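Local structure of myosin-4 (Saccharomyces cerevisiae, 3MMI) at residues Phe103-Leu108 / Lys151-Trp156; Ile215-Leu220 / Arg260-Arg265; Val225-Asp230 / Ile269-Ala274. The protein helps to restrict certain proteins to the bud and daughter cell as a type V myosin recruited through SHE3 to mRNAs such as ASH1, here represented by its globular tail. One frame throughout, in Å; residues are numbered along the deposited sequence.

In the fold
From the N terminus, contact 1 comes first: it sets the end of helix 97-108 against the middle of the long helix 132-168, closing a mostly helical excursion of 42 residues. It closes before contacts 2 and 3 open; these two share helix 209-234 and cross, their segments alternating along the chain: residues 215-220 meet the loop 260-265, and 225-230, further along the same helix, meet helix 269-279, which follows that loop. Together they hold the chain after helix 240-257 along helix 209-234. Contact 1 touches contact 2 through Tyr-153 OH and Asp-218 OD2, 2.6 Å apart, joining helix 132-168 to helix 209-234. Contact 3 lies farther along, its nearest atoms about 11 Å from those of contact 1.

Contact 1 of 3, residues Phe103-Leu108 / Lys151-Trp156; sequences FWLSNL and KIYSTW
Leu-105 carries most of this interface, its two methyls dividing the opposing helix between them. CD1 lies over one face of the Trp-156 indole, offset toward the rim, with CE3 as the closest ring atom at 3.4 Å. CD2 instead settles against the backbone of the other helix, 3.8 Å from Tyr-153 CA, and also reaches the CG2 branch of Ile-152. One turn on, Leu-108 CD1 meets Ile-152 CD1 at 3.7 Å, the two side chains crossing at about a right angle. The segments run nearly antiparallel, 156° between their directions, with axes 10.7 Å apart, a spacing bridged by these branched side chains.

The aromatic groups are set from further out. In Trp-156, CG is anti to the backbone N (chi1 162°), which points the indole across the gap toward Leu-105; its NE1 is hydrogen-bonded to Thr-97 O, at the start of the helix that bears Leu-105, and its ring meets that of Phe-160 almost in parallel. Tyr-153 offers CB to Leu-105 while its hydroxyl is hydrogen-bonded to Asp-218 on helix 209-234. Phe-149 packs on both leucines. The contact is thus a buried apolar seam between two helices of the globular tail, in which the polar ends of the aromatic residues are satisfied by partners beyond the leucines, and cohesion across it comes from hydrophobic burial.

Contact 2 of 3, residues Ile215-Leu220 / Arg260-Arg265; sequences IFNDTL and RIEDVR
Phe-216 and Leu-220, one turn apart on helix 209-234, receive Ile-261 and Val-264 from the loop that joins helices 240-257 and 269-279 in the DIL (dilute) region of the myosin V globular tail. The loop segment 260-265 thus packs along one flank of the helix, largely through side chains.

The apolar contacts are spread over the two branches of Ile-261. Its CG2 lies at the edge of the Phe-216 ring, near the ring plane, and 3.9 Å from Phe-216 CB. With CG1 between the backbone N and the carbonyl carbon (chi1 89°), the other branch runs past the side chain of Asn-217 toward Leu-220, although the exact position of its CD1 is less sure. Behind these, Val-264 and Leu-220 both rest on Phe-257, which continues the apolar layer into helix 240-257.

Aromatic and charged groups gather at the Arg-260 end. Arg-260 CD approaches Phe-216 CE2 at 4.4 Å, and both residues turn to Trp-256: the arginine by a cation-pi interaction, the phenylalanine edge-to-face.

The polar part lies on the more exposed side, where the side chains of Asn-217 and Glu-262 come from opposite directions with amide and carboxylate planes 65° apart. Glu-262 is poorly ordered and the amide orientation of Asn-217 is doubtful, so the details of their pairing are left open. Within the helix, Thr-219 OG1 donates to Ile-215 O at 2.7 Å, from above the carbonyl plane and from the opposite face to Thr-219 N, so that two donors grip this oxygen. The tightest apolar approach between the segments is at Leu-220, where CD1 sits 3.4 Å from Val-264 CB.

Contact 3 of 3, residues Val225-Asp230 / Ile269-Ala274; sequences VMLFND and IQIIQA
Phe-228 and Ile-271 are turned into the interface by their first torsions. The phenylalanine ring carbon CG stands opposite the backbone N (chi1 180°), and this sends the ring out from its own helix, with an edge toward Ala-274. In Ile-271, CG1 is likewise anti to N, while chi2 of 69° folds CD1 back against the facing backbone.

That methyl lies 3.9 Å from Leu-227 O and 4.0 Å from Phe-228 CA, so the longer branch of Ile-271 rests on main chain more than on side chains. Its CG1 meets Leu-227 CB at 4.0 Å. In keeping with this contact to backbone, the helices are close here: the CA atoms of Phe-228 and Ile-271 are 4.8 Å apart, and the local axes approach to 8.4 Å at an angle of 36°.

The ring of Phe-228 presents an edge to the second helix. Ala-274 CB sits at that edge in the ring plane, 3.9 Å from CE1, and Ile-271 CA also lies near the plane. From the preceding residue, Gln-270 O approaches CD1 obliquely, and the aliphatic part of Gln-270 passes at a slightly greater distance. The contact is buried and apolar in character. The amide of Gln-270 leads away from it: NE2 is hydrogen-bonded to Ala-297 O and OE1 to Asn-224 ND2, while Asn-224 OD1 accepts from Ile-271 N. Asn-224 therefore ties helix 209-234 to the first turn of helix 269-279 just before the packing begins.

Around this pair, helix 170-174 covers Leu-227 through Ile-170 and Val-174, Leu-231 extends the packing against Ile-271 and Ala-274, and helix 300-308 closes the Phe-228 end with Gln-302 on the ring and Ile-306 on Ala-274, in a fold without strands.

Contact 1 of 3, residues Phe103-Leu108 / Lys151-Trp156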
loop_
_atom_site.group_PDB
_atom_site.type_symbol
_atom_site.label_atom_id
_atom_site.label_comp_id
_atom_site.label_asym_id
_atom_site.label_seq_id
_atom_site.Cartn_x
_atom_site.Cartn_y
_atom_site.Cartn_z
ATOM N N PHE A 103 -10.357 -0.495 11.012
ATOM C CA PHE A 103 -11.202 0.307 11.913
ATOM C C PHE A 103 -10.508 1.660 12.162
ATOM O O PHE A 103 -11.083 2.675 11.937
ATOM C CB PHE A 103 -11.347 -0.436 13.251
ATOM C CG PHE A 103 -12.040 0.366 14.310
ATOM C CD1 PHE A 103 -13.423 0.551 14.247
ATOM C CD2 PHE A 103 -11.326 0.923 15.375
ATOM C CE1 PHE A 103 -14.081 1.293 15.242
ATOM C CE2 PHE A 103 -11.984 1.638 16.349
ATOM C CZ PHE A 103 -13.354 1.826 16.289
ATOM N N TRP A 104 -9.246 1.631 12.592
ATOM C CA TRP A 104 -8.529 2.861 12.971
ATOM C C TRP A 104 -8.354 3.783 11.732
ATOM O O TRP A 104 -8.586 5.006 11.796
ATOM C CB TRP A 104 -7.190 2.535 13.691
ATOM C CG TRP A 104 -7.480 1.931 15.130
ATOM C CD1 TRP A 104 -7.210 0.652 15.584
ATOM C CD2 TRP A 104 -8.126 2.607 16.228
ATOM N NE1 TRP A 104 -7.615 0.519 16.894
ATOM C CE2 TRP A 104 -8.189 1.695 17.311
ATOM C CE3 TRP A 104 -8.648 3.895 16.401
ATOM C CZ2 TRP A 104 -8.764 2.044 18.560
ATOM C CZ3 TRP A 104 -9.196 4.250 17.628
ATOM C CH2 TRP A 104 -9.258 3.321 18.693
ATOM N N LEU A 105 -8.024 3.184 10.592
ATOM C CA LEU A 105 -7.705 3.963 9.429
ATOM C C LEU A 105 -8.959 4.549 8.875
ATOM O O LEU A 105 -8.977 5.688 8.449
ATOM C CB LEU A 105 -6.980 3.181 8.361
ATOM C CG LEU A 105 -5.483 2.997 8.709
ATOM C CD1 LEU A 105 -4.822 1.858 8.014
ATOM C CD2 LEU A 105 -4.674 4.298 8.574
ATOM N N SER A 106 -10.031 3.796 8.930
ATOM C CA SER A 106 -11.291 4.354 8.531
ATOM C C SER A 106 -11.713 5.564 9.352
ATOM O O SER A 106 -12.235 6.511 8.786
ATOM C CB SER A 106 -12.384 3.300 8.631
ATOM O OG SER A 106 -13.531 3.909 8.066
ATOM N N ASN A 107 -11.424 5.545 10.676
ATOM C CA ASN A 107 -11.694 6.681 11.582
ATOM C C ASN A 107 -10.764 7.881 11.249
ATOM O O ASN A 107 -11.223 8.984 11.092
ATOM C CB ASN A 107 -11.605 6.228 13.068
ATOM C CG ASN A 107 -12.978 5.655 13.603
ATOM O OD1 ASN A 107 -13.861 6.422 13.997
ATOM N ND2 ASN A 107 -13.132 4.319 13.587
ATOM N N LEU A 108 -9.458 7.626 11.159
ATOM C CA LEU A 108 -8.482 8.727 10.928
ATOM C C LEU A 108 -8.687 9.355 9.569
ATOM O O LEU A 108 -8.431 10.567 9.374
ATOM C CB LEU A 108 -7.046 8.248 10.994
ATOM C CG LEU A 108 -6.582 7.775 12.357
ATOM C CD1 LEU A 108 -5.099 7.506 12.244
ATOM C CD2 LEU A 108 -6.947 8.726 13.501
ATOM N N LYS A 151 1.497 8.086 6.682
ATOM C CA LYS A 151 2.486 7.301 7.453
ATOM C C LYS A 151 1.881 5.996 8.040
ATOM O O LYS A 151 2.418 4.905 7.835
ATOM C CB LYS A 151 3.059 8.150 8.608
ATOM C CG LYS A 151 4.129 7.501 9.434
ATOM N N ILE A 152 0.796 6.125 8.829
ATOM C CA ILE A 152 0.245 4.939 9.517
ATOM C C ILE A 152 -0.304 3.961 8.430
ATOM O O ILE A 152 -0.126 2.798 8.480
ATOM C CB ILE A 152 -0.894 5.351 10.466
ATOM C CG1 ILE A 152 -0.375 6.345 11.549
ATOM C CG2 ILE A 152 -1.521 4.073 11.146
ATOM C CD1 ILE A 152 -1.471 6.875 12.491
ATOM N N TYR A 153 -1.021 4.504 7.463
ATOM C CA TYR A 153 -1.592 3.711 6.423
ATOM C C TYR A 153 -0.533 2.821 5.724
ATOM O O TYR A 153 -0.677 1.558 5.678
ATOM C CB TYR A 153 -2.285 4.589 5.428
ATOM C CG TYR A 153 -2.705 3.885 4.149
ATOM C CD1 TYR A 153 -3.905 3.207 4.070
ATOM C CD2 TYR A 153 -1.926 3.956 3.018
ATOM C CE1 TYR A 153 -4.284 2.538 2.928
ATOM C CE2 TYR A 153 -2.315 3.355 1.848
ATOM C CZ TYR A 153 -3.512 2.632 1.837
ATOM O OH TYR A 153 -3.867 2.032 0.669
ATOM N N SER A 154 0.565 3.439 5.254
ATOM C CA SER A 154 1.588 2.684 4.529
ATOM C C SER A 154 2.245 1.629 5.359
ATOM O O SER A 154 2.512 0.545 4.888
ATOM C CB SER A 154 2.727 3.573 3.950
ATOM O OG SER A 154 2.131 4.708 3.378
ATOM N N THR A 155 2.588 1.967 6.584
ATOM C CA THR A 155 3.246 0.949 7.388
ATOM C C THR A 155 2.268 -0.152 7.778
ATOM O O THR A 155 2.644 -1.297 7.796
ATOM C CB THR A 155 4.171 1.506 8.479
ATOM O OG1 THR A 155 3.824 0.938 9.743
ATOM C CG2 THR A 155 4.019 2.925 8.599
ATOM N N TRP A 156 1.008 0.180 8.006
ATOM C CA TRP A 156 0.016 -0.875 8.295
ATOM C C TRP A 156 -0.174 -1.828 7.049
ATOM O O TRP A 156 -0.141 -3.066 7.152
ATOM C CB TRP A 156 -1.321 -0.326 8.831
ATOM C CG TRP A 156 -2.457 -1.349 8.715
ATOM C CD1 TRP A 156 -2.803 -2.311 9.625
ATOM C CD2 TRP A 156 -3.341 -1.532 7.590
ATOM N NE1 TRP A 156 -3.885 -3.073 9.152
ATOM C CE2 TRP A 156 -4.218 -2.623 7.903
ATOM C CE3 TRP A 156 -3.500 -0.870 6.372
ATOM C CZ2 TRP A 156 -5.252 -3.053 7.021
ATOM C CZ3 TRP A 156 -4.511 -1.307 5.481
ATOM C CH2 TRP A 156 -5.359 -2.396 5.809
#

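Contact 2 of 3, residues Ile215-Leu220 / Arg260-Arg265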
loop_
_atom_site.group_PDB
_atom_site.type_symbol
_atom_site.label_atom_id
_atom_site.label_comp_id
_atom_site.label_asym_id
_atom_site.label_seq_id
_atom_site.Cartn_x
_atom_site.Cartn_y
_atom_site.Cartn_z
ATOM N N ILE A 215 -7.116 1.320 -1.578
ATOM C CA ILE A 215 -6.620 0.147 -0.821
ATOM C C ILE A 215 -6.427 -1.074 -1.769
ATOM O O ILE A 215 -5.427 -1.813 -1.671
ATOM C CB ILE A 215 -7.484 -0.192 0.394
ATOM C CG1 ILE A 215 -7.332 0.878 1.478
ATOM C CG2 ILE A 215 -6.983 -1.570 0.986
ATOM C CD1 ILE A 215 -8.297 0.977 2.477
ATOM N N PHE A 216 -7.348 -1.262 -2.692
ATOM C CA PHE A 216 -7.239 -2.394 -3.569
ATOM C C PHE A 216 -6.089 -2.215 -4.606
ATOM O O PHE A 216 -5.435 -3.175 -4.956
ATOM C CB PHE A 216 -8.559 -2.672 -4.338
ATOM C CG PHE A 216 -9.669 -3.375 -3.492
ATOM C CD1 PHE A 216 -9.383 -4.093 -2.305
ATOM C CD2 PHE A 216 -10.988 -3.324 -3.916
ATOM C CE1 PHE A 216 -10.412 -4.748 -1.562
ATOM C CE2 PHE A 216 -12.024 -3.962 -3.162
ATOM C CZ PHE A 216 -11.709 -4.672 -1.990
ATOM N N ASN A 217 -5.944 -0.993 -5.172
ATOM C CA ASN A 217 -4.752 -0.641 -5.967
ATOM C C ASN A 217 -3.443 -0.849 -5.177
ATOM O O ASN A 217 -2.526 -1.434 -5.720
ATOM C CB ASN A 217 -4.806 0.816 -6.533
ATOM C CG ASN A 217 -5.878 0.982 -7.642
ATOM O OD1 ASN A 217 -6.785 1.821 -7.545
ATOM N ND2 ASN A 217 -5.821 0.136 -8.642
ATOM N N ASP A 218 -3.373 -0.380 -3.925
ATOM C CA ASP A 218 -2.128 -0.533 -3.216
ATOM C C ASP A 218 -1.814 -1.991 -2.895
ATOM O O ASP A 218 -0.668 -2.393 -2.714
ATOM C CB ASP A 218 -2.095 0.345 -1.961
ATOM C CG ASP A 218 -2.051 1.837 -2.289
ATOM O OD1 ASP A 218 -1.764 2.171 -3.466
ATOM O OD2 ASP A 218 -2.348 2.661 -1.397
ATOM N N THR A 219 -2.884 -2.743 -2.687
ATOM C CA THR A 219 -2.795 -4.163 -2.421
ATOM C C THR A 219 -2.117 -4.865 -3.586
ATOM O O THR A 219 -1.200 -5.667 -3.401
ATOM C CB THR A 219 -4.201 -4.766 -2.128
ATOM O OG1 THR A 219 -4.631 -4.292 -0.840
ATOM C CG2 THR A 219 -4.129 -6.320 -2.027
ATOM N N LEU A 220 -2.564 -4.553 -4.772
ATOM C CA LEU A 220 -1.839 -4.938 -5.956
ATOM C C LEU A 220 -0.417 -4.335 -6.114
ATOM O O LEU A 220 0.450 -4.992 -6.667
ATOM C CB LEU A 220 -2.661 -4.562 -7.142
ATOM C CG LEU A 220 -4.006 -5.297 -7.401
ATOM C CD1 LEU A 220 -4.643 -4.795 -8.682
ATOM C CD2 LEU A 220 -3.906 -6.847 -7.419
ATOM N N ARG A 260 -14.088 -4.066 -10.286
ATOM C CA ARG A 260 -14.024 -3.314 -8.996
ATOM C C ARG A 260 -13.267 -2.007 -9.052
ATOM O O ARG A 260 -13.551 -1.046 -8.316
ATOM C CB ARG A 260 -13.402 -4.172 -7.911
ATOM C CG ARG A 260 -14.061 -5.473 -7.842
ATOM C CD ARG A 260 -13.647 -6.130 -6.615
ATOM N NE ARG A 260 -14.761 -6.309 -5.682
ATOM C CZ ARG A 260 -15.559 -7.378 -5.720
ATOM N NH1 ARG A 260 -15.315 -8.340 -6.643
ATOM N NH2 ARG A 260 -16.559 -7.488 -4.821
ATOM N N ILE A 261 -12.230 -1.984 -9.866
ATOM C CA ILE A 261 -11.412 -0.817 -9.830
ATOM C C ILE A 261 -11.180 -0.507 -11.325
ATOM O O ILE A 261 -11.447 -1.319 -12.198
ATOM C CB ILE A 261 -10.109 -1.033 -8.919
ATOM C CG1 ILE A 261 -8.934 -1.599 -9.731
ATOM C CG2 ILE A 261 -10.392 -1.994 -7.770
ATOM C CD1 ILE A 261 -7.866 -2.289 -8.842
ATOM N N GLU A 262 -10.636 0.674 -11.534
ATOM C CA GLU A 262 -10.433 1.303 -12.817
ATOM C C GLU A 262 -9.695 0.376 -13.825
ATOM O O GLU A 262 -10.249 0.015 -14.859
ATOM C CB GLU A 262 -9.540 2.537 -12.536
ATOM C CG GLU A 262 -8.315 2.188 -11.485
ATOM C CD GLU A 262 -8.527 2.832 -10.127
ATOM O OE1 GLU A 262 -9.571 2.548 -9.487
ATOM O OE2 GLU A 262 -7.646 3.642 -9.693
ATOM N N ASP A 263 -8.437 0.044 -13.526
ATOM C CA ASP A 263 -7.498 -0.565 -14.469
ATOM C C ASP A 263 -6.451 -1.091 -13.459
ATOM O O ASP A 263 -5.756 -0.317 -12.855
ATOM C CB ASP A 263 -6.933 0.576 -15.390
ATOM C CG ASP A 263 -6.185 0.060 -16.670
ATOM O OD1 ASP A 263 -6.115 -1.222 -16.935
ATOM O OD2 ASP A 263 -5.630 1.006 -17.377
ATOM N N VAL A 264 -6.427 -2.393 -13.231
ATOM C CA VAL A 264 -5.591 -2.949 -12.205
ATOM C C VAL A 264 -4.138 -3.210 -12.618
ATOM O O VAL A 264 -3.266 -3.300 -11.745
ATOM C CB VAL A 264 -6.094 -4.310 -11.704
ATOM C CG1 VAL A 264 -7.336 -4.181 -10.998
ATOM C CG2 VAL A 264 -6.221 -5.251 -12.890
ATOM N N ARG A 265 -3.901 -3.357 -13.916
ATOM C CA ARG A 265 -2.596 -3.855 -14.401
ATOM C C ARG A 265 -1.385 -2.897 -14.201
ATOM O O ARG A 265 -0.310 -3.358 -13.891
ATOM C CB ARG A 265 -2.695 -4.348 -15.834
ATOM C CG ARG A 265 -3.459 -5.680 -15.980
#

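Contact 3 of 3, residues Val225-Asp230 / Ile269-Ala274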
loop_
_atom_site.group_PDB
_atom_site.type_symbol
_atom_site.label_atom_id
_atom_site.label_comp_id
_atom_site.label_asym_id
_atom_site.label_seq_id
_atom_site.Cartn_x
_atom_site.Cartn_y
_atom_site.Cartn_z
ATOM N N VAL A 225 5.614 -5.876 -5.997
ATOM C CA VAL A 225 6.930 -5.878 -5.268
ATOM C C VAL A 225 7.305 -7.277 -4.885
ATOM O O VAL A 225 8.308 -7.820 -5.278
ATOM C CB VAL A 225 6.791 -4.953 -4.011
ATOM C CG1 VAL A 225 8.030 -5.143 -3.101
ATOM C CG2 VAL A 225 6.631 -3.536 -4.508
ATOM N N MET A 226 6.371 -7.935 -4.203
ATOM C CA MET A 226 6.638 -9.302 -3.665
ATOM C C MET A 226 6.828 -10.301 -4.786
ATOM O O MET A 226 7.696 -11.184 -4.791
ATOM C CB MET A 226 5.451 -9.698 -2.842
ATOM C CG MET A 226 5.611 -11.012 -2.188
ATOM S SD MET A 226 4.031 -11.825 -2.104
ATOM C CE MET A 226 4.346 -13.154 -3.243
ATOM N N LEU A 227 6.005 -10.146 -5.810
ATOM C CA LEU A 227 6.072 -11.103 -6.894
ATOM C C LEU A 227 7.328 -10.899 -7.730
ATOM O O LEU A 227 8.040 -11.821 -8.052
ATOM C CB LEU A 227 4.857 -11.045 -7.807
ATOM C CG LEU A 227 3.574 -11.732 -7.300
ATOM C CD1 LEU A 227 2.434 -11.318 -8.184
ATOM C CD2 LEU A 227 3.632 -13.223 -7.307
ATOM N N PHE A 228 7.605 -9.650 -8.073
ATOM C CA PHE A 228 8.837 -9.372 -8.819
ATOM C C PHE A 228 10.099 -9.817 -7.966
ATOM O O PHE A 228 10.968 -10.420 -8.554
ATOM C CB PHE A 228 9.000 -7.899 -9.119
ATOM C CG PHE A 228 10.219 -7.598 -9.862
ATOM C CD1 PHE A 228 10.271 -7.862 -11.249
ATOM C CD2 PHE A 228 11.349 -7.097 -9.201
ATOM C CE1 PHE A 228 11.401 -7.642 -11.925
ATOM C CE2 PHE A 228 12.476 -6.786 -9.885
ATOM C CZ PHE A 228 12.561 -7.021 -11.253
ATOM N N ASN A 229 10.188 -9.444 -6.695
ATOM C CA ASN A 229 11.360 -9.760 -5.841
ATOM C C ASN A 229 11.518 -11.289 -5.764
ATOM O O ASN A 229 12.615 -11.839 -5.906
ATOM C CB ASN A 229 11.164 -9.124 -4.459
ATOM C CG ASN A 229 11.363 -7.622 -4.488
ATOM O OD1 ASN A 229 11.709 -7.069 -5.503
ATOM N ND2 ASN A 229 11.172 -6.952 -3.325
ATOM N N ASP A 230 10.399 -12.002 -5.592
ATOM C CA ASP A 230 10.479 -13.480 -5.550
ATOM C C ASP A 230 10.785 -14.088 -6.860
ATOM O O ASP A 230 11.408 -15.191 -6.949
ATOM C CB ASP A 230 9.202 -14.109 -5.024
ATOM C CG ASP A 230 8.997 -13.878 -3.532
ATOM O OD1 ASP A 230 9.932 -13.385 -2.845
ATOM O OD2 ASP A 230 7.829 -14.111 -3.059
ATOM N N ILE A 269 2.942 -3.517 -13.030
ATOM C CA ILE A 269 3.814 -3.282 -14.170
ATOM C C ILE A 269 5.194 -3.974 -14.167
ATOM O O ILE A 269 5.548 -4.561 -15.174
ATOM C CB ILE A 269 3.908 -1.777 -14.519
ATOM C CG1 ILE A 269 4.353 -1.651 -15.944
ATOM C CG2 ILE A 269 4.705 -0.957 -13.438
ATOM C CD1 ILE A 269 4.901 -0.180 -16.307
ATOM N N GLN A 270 5.843 -4.078 -13.013
ATOM C CA GLN A 270 7.187 -4.687 -12.990
ATOM C C GLN A 270 7.073 -6.134 -13.208
ATOM O O GLN A 270 7.799 -6.692 -14.027
ATOM C CB GLN A 270 7.915 -4.320 -11.717
ATOM C CG GLN A 270 8.664 -3.004 -11.881
ATOM C CD GLN A 270 7.786 -1.822 -11.736
ATOM O OE1 GLN A 270 6.962 -1.802 -10.828
ATOM N NE2 GLN A 270 7.996 -0.769 -12.579
ATOM N N ILE A 271 6.094 -6.784 -12.530
ATOM C CA ILE A 271 6.094 -8.238 -12.591
ATOM C C ILE A 271 5.510 -8.628 -13.940
ATOM O O ILE A 271 5.956 -9.554 -14.566
ATOM C CB ILE A 271 5.312 -8.997 -11.441
ATOM C CG1 ILE A 271 5.296 -10.458 -11.767
ATOM C CG2 ILE A 271 3.792 -8.610 -11.366
ATOM C CD1 ILE A 271 6.693 -11.157 -11.660
ATOM N N ILE A 272 4.537 -7.854 -14.460
ATOM C CA ILE A 272 4.028 -8.082 -15.806
ATOM C C ILE A 272 5.113 -7.896 -16.914
ATOM O O ILE A 272 5.293 -8.792 -17.746
ATOM C CB ILE A 272 2.816 -7.150 -16.215
ATOM C CG1 ILE A 272 1.504 -7.352 -15.383
ATOM C CG2 ILE A 272 2.507 -7.185 -17.730
ATOM C CD1 ILE A 272 1.130 -8.610 -15.577
ATOM N N GLN A 273 5.907 -6.847 -16.878
ATOM C CA GLN A 273 7.002 -6.723 -17.831
ATOM C C GLN A 273 8.061 -7.818 -17.742
ATOM O O GLN A 273 8.562 -8.210 -18.744
ATOM C CB GLN A 273 7.668 -5.363 -17.781
ATOM C CG GLN A 273 6.761 -4.201 -17.909
ATOM C CD GLN A 273 6.553 -3.764 -19.287
ATOM O OE1 GLN A 273 6.496 -4.545 -20.225
ATOM N NE2 GLN A 273 6.420 -2.489 -19.436
ATOM N N ALA A 274 8.333 -8.315 -16.532
ATOM C CA ALA A 274 9.437 -9.338 -16.282
ATOM C C ALA A 274 8.972 -10.600 -16.989
ATOM O O ALA A 274 9.704 -11.243 -17.699
ATOM C CB ALA A 274 9.553 -9.602 -14.762
#